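Local coordinates for protein thiaminase-I (PDB 4HCY) that belongs to a thiaminase family of alpha/beta proteins that resemble periplasmic binding proteins, and here holds the ligand 0YN against its central sheet, at residues Pro115-Ser120 / Gly299-Ala304; Cys119-Leu124 / Tyr259-Val264. All blocks are in the same frame, centred on the assembly; numbering follows the deposited sequence.

Contact 1: residues Pro115-Ser120 / Gly299-Ala304. With 0YN (2-{4-[(4-amino-2-methylpyrimidin-5-yl)methyl]-3-methylthiophen-2-yl}ethanol), chain G.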
loop_
_atom_site.group_PDB
_atom_site.type_symbol
_atom_site.label_atom_id
_atom_site.label_comp_id
_atom_site.label_asym_id
_atom_site.label_seq_id
_atom_site.Cartn_x
_atom_site.Cartn_y
_atom_site.Cartn_z
ATOM N N PRO A 115 8.175 -8.518 -4.282
ATOM C CA PRO A 115 7.019 -7.616 -4.234
ATOM C C PRO A 115 5.707 -8.398 -4.220
ATOM O O PRO A 115 5.463 -9.200 -5.122
ATOM C CB PRO A 115 7.144 -6.825 -5.538
ATOM C CG PRO A 115 8.590 -6.888 -5.884
ATOM C CD PRO A 115 9.041 -8.245 -5.440
ATOM N N GLN A 116 4.876 -8.164 -3.208
ATOM C CA GLN A 116 3.630 -8.909 -3.058
ATOM C C GLN A 116 2.388 -8.065 -3.329
ATOM O O GLN A 116 1.520 -8.463 -4.105
ATOM C CB GLN A 116 3.535 -9.524 -1.659
ATOM C CG GLN A 116 2.230 -10.266 -1.407
ATOM C CD GLN A 116 2.156 -10.873 -0.023
ATOM O OE1 GLN A 116 2.877 -10.464 0.888
ATOM N NE2 GLN A 116 1.282 -11.860 0.143
ATOM N N TYR A 117 2.303 -6.906 -2.685
ATOM C CA TYR A 117 1.105 -6.078 -2.775
ATOM C C TYR A 117 1.368 -4.695 -3.362
ATOM O O TYR A 117 2.441 -4.122 -3.182
ATOM C CB TYR A 117 0.455 -5.932 -1.397
ATOM C CG TYR A 117 -0.172 -7.202 -0.868
ATOM C CD1 TYR A 117 -0.713 -8.146 -1.730
ATOM C CD2 TYR A 117 -0.220 -7.457 0.496
ATOM C CE1 TYR A 117 -1.287 -9.308 -1.249
ATOM C CE2 TYR A 117 -0.791 -8.615 0.987
ATOM C CZ TYR A 117 -1.323 -9.536 0.111
ATOM O OH TYR A 117 -1.892 -10.691 0.598
ATOM N N LEU A 118 0.371 -4.172 -4.067
ATOM C CA LEU A 118 0.410 -2.810 -4.580
ATOM C C LEU A 118 -0.731 -2.015 -3.965
ATOM O O LEU A 118 -1.839 -2.529 -3.812
ATOM C CB LEU A 118 0.275 -2.801 -6.103
ATOM C CG LEU A 118 1.514 -2.422 -6.914
ATOM C CD1 LEU A 118 1.189 -2.388 -8.399
ATOM C CD2 LEU A 118 2.059 -1.085 -6.456
ATOM N N CYS A 119 -0.463 -0.765 -3.605
ATOM C CA CYS A 119 -1.507 0.094 -3.062
ATOM C C CYS A 119 -1.169 1.572 -3.192
ATOM O O CYS A 119 -0.004 1.949 -3.338
ATOM C CB CYS A 119 -1.792 -0.249 -1.599
ATOM S SG CYS A 119 -3.257 0.575 -0.936
ATOM N N SER A 120 -2.205 2.401 -3.134
ATOM C CA SER A 120 -2.063 3.845 -3.242
ATOM C C SER A 120 -3.368 4.503 -2.820
ATOM O O SER A 120 -4.393 3.834 -2.690
ATOM C CB SER A 120 -1.726 4.242 -4.681
ATOM O OG SER A 120 -1.643 5.650 -4.820
ATOM N N GLY A 299 -11.370 -8.710 -2.498
ATOM C CA GLY A 299 -11.114 -7.631 -1.562
ATOM C C GLY A 299 -10.513 -6.412 -2.236
ATOM O O GLY A 299 -10.107 -5.461 -1.568
ATOM N N LEU A 300 -10.457 -6.447 -3.564
ATOM C CA LEU A 300 -9.914 -5.351 -4.366
ATOM C C LEU A 300 -8.498 -4.927 -3.973
ATOM O O LEU A 300 -8.123 -3.771 -4.153
ATOM C CB LEU A 300 -10.851 -4.137 -4.353
ATOM C CG LEU A 300 -12.107 -4.213 -5.223
ATOM C CD1 LEU A 300 -12.826 -2.873 -5.243
ATOM C CD2 LEU A 300 -11.760 -4.655 -6.636
ATOM N N THR A 301 -7.718 -5.861 -3.437
ATOM C CA THR A 301 -6.317 -5.586 -3.141
ATOM C C THR A 301 -5.470 -5.951 -4.355
ATOM O O THR A 301 -5.793 -6.887 -5.088
ATOM C CB THR A 301 -5.819 -6.347 -1.896
ATOM O OG1 THR A 301 -4.870 -7.346 -2.287
ATOM C CG2 THR A 301 -6.981 -7.000 -1.161
ATOM N N LEU A 302 -4.388 -5.211 -4.568
ATOM C CA LEU A 302 -3.618 -5.335 -5.801
ATOM C C LEU A 302 -2.348 -6.161 -5.638
ATOM O O LEU A 302 -1.553 -5.913 -4.733
ATOM C CB LEU A 302 -3.249 -3.949 -6.335
ATOM C CG LEU A 302 -4.326 -2.866 -6.269
ATOM C CD1 LEU A 302 -3.792 -1.562 -6.834
ATOM C CD2 LEU A 302 -5.581 -3.302 -7.005
ATOM N N PRO A 303 -2.158 -7.152 -6.521
ATOM C CA PRO A 303 -0.872 -7.850 -6.622
ATOM C C PRO A 303 0.198 -6.875 -7.104
ATOM O O PRO A 303 -0.135 -5.875 -7.741
ATOM C CB PRO A 303 -1.135 -8.915 -7.690
ATOM C CG PRO A 303 -2.614 -9.109 -7.683
ATOM C CD PRO A 303 -3.183 -7.757 -7.388
ATOM N N ALA A 304 1.461 -7.160 -6.810
ATOM C CA ALA A 304 2.543 -6.245 -7.157
ATOM C C ALA A 304 3.096 -6.495 -8.557
ATOM O O ALA A 304 3.548 -5.565 -9.226
ATOM C CB ALA A 304 3.652 -6.325 -6.123
HETATM C C2A 0YN G . -1.916 -3.815 0.531
HETATM C C35 0YN G . -0.937 0.972 3.530
HETATM C C2 0YN G . -2.123 -0.249 5.445
HETATM S S1 0YN G . -2.265 -0.162 7.172
HETATM C C5 0YN G . -1.223 1.196 7.357
HETATM C C4 0YN G . -0.747 1.604 6.004
HETATM C C4A 0YN G . 0.188 2.755 5.739
HETATM C C5A 0YN G . -1.016 1.688 8.770
HETATM C C5B 0YN G . -1.471 3.135 8.896
HETATM O O5G 0YN G . -1.467 3.515 10.274
HETATM N "N1'" 0YN G . -2.670 -1.693 1.545
HETATM C "C2'" 0YN G . -1.658 -2.559 1.318
HETATM N "N3'" 0YN G . -0.419 -2.306 1.791
HETATM C "C4'" 0YN G . -0.172 -1.185 2.499
HETATM N "N4'" 0YN G . 1.072 -0.937 2.971
HETATM C "C5'" 0YN G . -1.198 -0.292 2.740
HETATM C "C6'" 0YN G . -2.464 -0.570 2.241
HETATM C C3 0YN G . -1.270 0.769 4.991
#
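Leu118 and Leu302 lie side by side on one face of the sheet, their CB atoms 3.7 Å apart. From there Leu118 leans along the backbone of Pro303 and Ala304: its CB is 3.5 Å from Pro303 O, and its CG continues toward the CA of Ala304. The same two leucines are tied through the main chain, Leu118 N donating to Leu302 O at 2.7 Å in a nearly straight bond (167° at the hydrogen). Leu302 O also receives the CA-H of Tyr117, with CA and O 3.3 Å apart. One step further, Tyr117 and Pro303 form an antiparallel non-hydrogen-bonded pair whose side chains diverge, and a weak hydrogen bond runs from Ala304 N to Gln116 O. Ala304 lays its methyl along strand 114-125, so that CB meets Pro115 CB at 3.6 Å and also packs on the peptide carbons of Pro115 and Gln116.

Tyr117 leaves on the side of its strand opposite to Leu118. With CG anti to its carbonyl carbon (chi1 -69°), the ring extends from the strand past Thr301, whose OG1 lies obliquely off CE1. Its CB meets methyl C2A of 0YN at 3.7 Å. Gln116 covers one face of this ring, its CG lying 3.6 Å above the ring centre, while OE1 is held by Ser67 OG. These two consecutive side chains can lie together because both residues face Asp263 of strand 261-267, a classic beta bulge. Segment 299-304 arrives from helix 290-298, which ends in a Schellman motif with Leu300 at positive phi, and helix 317-328 covers Leu302 through Tyr319 and Leu322. The contact is thus a short, buried antiparallel edge pairing, added to a bulged central strand at the methyl end of the ligand's pyrimidine.

Contact 2: residues Cys119-Leu124 / Tyr259-Val264. With 0YN (2-{4-[(4-amino-2-methylpyrimidin-5-yl)methyl]-3-methylthiophen-2-yl}ethanol), chain G.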
loop_
_atom_site.group_PDB
_atom_site.type_symbol
_atom_site.label_atom_id
_atom_site.label_comp_id
_atom_site.label_asym_id
_atom_site.label_seq_id
_atom_site.Cartn_x
_atom_site.Cartn_y
_atom_site.Cartn_z
ATOM N N CYS A 119 -0.463 -0.765 -3.605
ATOM C CA CYS A 119 -1.507 0.094 -3.062
ATOM C C CYS A 119 -1.169 1.572 -3.192
ATOM O O CYS A 119 -0.004 1.949 -3.338
ATOM C CB CYS A 119 -1.792 -0.249 -1.599
ATOM S SG CYS A 119 -3.257 0.575 -0.936
ATOM N N SER A 120 -2.205 2.401 -3.134
ATOM C CA SER A 120 -2.063 3.845 -3.242
ATOM C C SER A 120 -3.368 4.503 -2.820
ATOM O O SER A 120 -4.393 3.834 -2.690
ATOM C CB SER A 120 -1.726 4.242 -4.681
ATOM O OG SER A 120 -1.643 5.650 -4.820
ATOM N N ASN A 121 -3.333 5.811 -2.597
ATOM C CA ASN A 121 -4.562 6.552 -2.359
ATOM C C ASN A 121 -5.197 6.944 -3.687
ATOM O O ASN A 121 -4.999 8.053 -4.183
ATOM C CB ASN A 121 -4.308 7.783 -1.488
ATOM C CG ASN A 121 -3.932 7.420 -0.067
ATOM O OD1 ASN A 121 -4.780 7.009 0.726
ATOM N ND2 ASN A 121 -2.656 7.575 0.266
ATOM N N PHE A 122 -5.950 6.013 -4.264
ATOM C CA PHE A 122 -6.564 6.217 -5.570
ATOM C C PHE A 122 -7.755 7.162 -5.482
ATOM O O PHE A 122 -8.321 7.365 -4.407
ATOM C CB PHE A 122 -7.008 4.882 -6.169
ATOM C CG PHE A 122 -5.899 3.882 -6.320
ATOM C CD1 PHE A 122 -5.016 3.961 -7.385
ATOM C CD2 PHE A 122 -5.746 2.853 -5.406
ATOM C CE1 PHE A 122 -3.998 3.038 -7.532
ATOM C CE2 PHE A 122 -4.728 1.926 -5.545
ATOM C CZ PHE A 122 -3.852 2.020 -6.611
ATOM N N LEU A 123 -8.132 7.734 -6.619
ATOM C CA LEU A 123 -9.303 8.595 -6.689
ATOM C C LEU A 123 -10.483 7.847 -7.291
ATOM O O LEU A 123 -10.460 7.477 -8.464
ATOM C CB LEU A 123 -9.006 9.847 -7.515
ATOM C CG LEU A 123 -10.190 10.787 -7.750
ATOM C CD1 LEU A 123 -10.775 11.258 -6.426
ATOM C CD2 LEU A 123 -9.770 11.969 -8.610
ATOM N N LEU A 124 -11.511 7.623 -6.482
ATOM C CA LEU A 124 -12.722 6.966 -6.954
ATOM C C LEU A 124 -13.742 8.005 -7.405
ATOM O O LEU A 124 -14.488 8.552 -6.593
ATOM C CB LEU A 124 -13.316 6.078 -5.858
ATOM C CG LEU A 124 -14.563 5.277 -6.237
ATOM C CD1 LEU A 124 -14.272 4.361 -7.413
ATOM C CD2 LEU A 124 -15.076 4.481 -5.045
ATOM N N TYR A 259 1.991 8.787 -5.562
ATOM C CA TYR A 259 2.704 7.889 -4.659
ATOM C C TYR A 259 2.046 6.518 -4.539
ATOM O O TYR A 259 0.854 6.362 -4.807
ATOM C CB TYR A 259 2.878 8.532 -3.281
ATOM C CG TYR A 259 4.128 9.371 -3.169
ATOM C CD1 TYR A 259 4.196 10.633 -3.747
ATOM C CD2 TYR A 259 5.243 8.900 -2.490
ATOM C CE1 TYR A 259 5.341 11.403 -3.649
ATOM C CE2 TYR A 259 6.392 9.661 -2.387
ATOM C CZ TYR A 259 6.435 10.911 -2.968
ATOM O OH TYR A 259 7.577 11.672 -2.867
ATOM N N VAL A 260 2.836 5.531 -4.128
ATOM C CA VAL A 260 2.383 4.148 -4.094
ATOM C C VAL A 260 3.003 3.369 -2.930
ATOM O O VAL A 260 4.188 3.522 -2.626
ATOM C CB VAL A 260 2.684 3.443 -5.445
ATOM C CG1 VAL A 260 3.250 2.046 -5.237
ATOM C CG2 VAL A 260 1.438 3.407 -6.320
ATOM N N TYR A 261 2.186 2.552 -2.271
ATOM C CA TYR A 261 2.678 1.630 -1.254
ATOM C C TYR A 261 2.943 0.270 -1.888
ATOM O O TYR A 261 2.200 -0.165 -2.767
ATOM C CB TYR A 261 1.652 1.455 -0.132
ATOM C CG TYR A 261 1.337 2.707 0.653
ATOM C CD1 TYR A 261 2.174 3.142 1.673
ATOM C CD2 TYR A 261 0.186 3.440 0.393
ATOM C CE1 TYR A 261 1.883 4.280 2.400
ATOM C CE2 TYR A 261 -0.113 4.580 1.115
ATOM C CZ TYR A 261 0.738 4.995 2.116
ATOM O OH TYR A 261 0.441 6.130 2.838
ATOM N N THR A 262 4.005 -0.400 -1.448
ATOM C CA THR A 262 4.260 -1.776 -1.865
ATOM C C THR A 262 4.649 -2.638 -0.673
ATOM O O THR A 262 5.523 -2.269 0.112
ATOM C CB THR A 262 5.381 -1.880 -2.921
ATOM O OG1 THR A 262 6.621 -1.446 -2.353
ATOM C CG2 THR A 262 5.059 -1.043 -4.151
ATOM N N ASP A 263 3.993 -3.785 -0.538
ATOM C CA ASP A 263 4.374 -4.762 0.472
ATOM C C ASP A 263 5.320 -5.778 -0.151
ATOM O O ASP A 263 5.098 -6.240 -1.270
ATOM C CB ASP A 263 3.143 -5.459 1.047
ATOM C CG ASP A 263 2.203 -4.496 1.742
ATOM O OD1 ASP A 263 2.676 -3.439 2.211
ATOM O OD2 ASP A 263 0.995 -4.795 1.820
ATOM N N VAL A 264 6.379 -6.117 0.575
ATOM C CA VAL A 264 7.432 -6.964 0.032
ATOM C C VAL A 264 7.720 -8.181 0.909
ATOM O O VAL A 264 7.990 -8.049 2.102
ATOM C CB VAL A 264 8.734 -6.158 -0.170
ATOM C CG1 VAL A 264 9.897 -7.084 -0.466
ATOM C CG2 VAL A 264 8.561 -5.136 -1.283
HETATM C C2A 0YN G . -1.916 -3.815 0.531
HETATM C C35 0YN G . -0.937 0.972 3.530
HETATM C C2 0YN G . -2.123 -0.249 5.445
HETATM S S1 0YN G . -2.265 -0.162 7.172
HETATM C C5 0YN G . -1.223 1.196 7.357
HETATM C C4 0YN G . -0.747 1.604 6.004
HETATM C C4A 0YN G . 0.188 2.755 5.739
HETATM C C5A 0YN G . -1.016 1.688 8.770
HETATM C C5B 0YN G . -1.471 3.135 8.896
HETATM O O5G 0YN G . -1.467 3.515 10.274
HETATM N "N1'" 0YN G . -2.670 -1.693 1.545
HETATM C "C2'" 0YN G . -1.658 -2.559 1.318
HETATM N "N3'" 0YN G . -0.419 -2.306 1.791
HETATM C "C4'" 0YN G . -0.172 -1.185 2.499
HETATM N "N4'" 0YN G . 1.072 -0.937 2.971
HETATM C "C5'" 0YN G . -1.198 -0.292 2.740
HETATM C "C6'" 0YN G . -2.464 -0.570 2.241
HETATM C C3 0YN G . -1.270 0.769 4.991
#
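An antiparallel strand pair beside the ligand pocket joins 119-124 to 259-264, with Cys119 and Tyr261 as its hydrogen-bonded pair. Cys119 N donates to Tyr261 O at 2.9 Å, and Tyr261 N returns a bond to Cys119 O. Beyond this pair Ser120 extends the grip: OG, anti to the backbone N (chi1 177°), reaches Tyr259 O at 2.6 Å, nearly in line with the C=O bond, while its CB packs on Val260 CG2.

Cys119 and Tyr261 point to the same face, that of 0YN. The Tyr261 ring presents one face to the bridging carbon C35 of 0YN, which lies 4.0 Å above the ring centre. At the ring's edge comes Asn121, with ND2 4.0 Å from CE2 and the amide plane turned 76° from the ring. Cys119 SG stands 3.4 Å from pyrimidine N1'. Across that pyrimidine, Asp263 OD1 accepts a hydrogen bond of 3.1 Å from N4', and OD2 lies 2.9 Å from N3'. Paired strands that offer a cysteine, a tyrosine face and a carboxylate to one ligand form a wall of the 0YN site, consistent with a cleft between the lobes of a periplasmic-binding-protein-like fold.

Both contacts lie near the centre of the chain and share strand 114-125, which has 302-303 and 261-267 as sheet neighbours; contact 1 is wholly buried, whereas contact 2 reaches partly exposed residues at Asn121 and Tyr261. Contact 1 is mainly aliphatic and backbone in character, and its Tyr117 meets the methyl C2A of 0YN. Cys119 belongs to both; contact 2, the more polar, adds Asp263 and the Tyr261 ring. They are physically continuous: Asp263 bonds through its backbone to Gln116 and Tyr117, while Leu118 CD2 packs on Val260 CG1 and Leu302 CD1 on the Phe122 ring at CZ. Strand 114-125 also pairs with 227-230 and 248-250, and 261-267 with 65-69, consistent with strands linking two lobes.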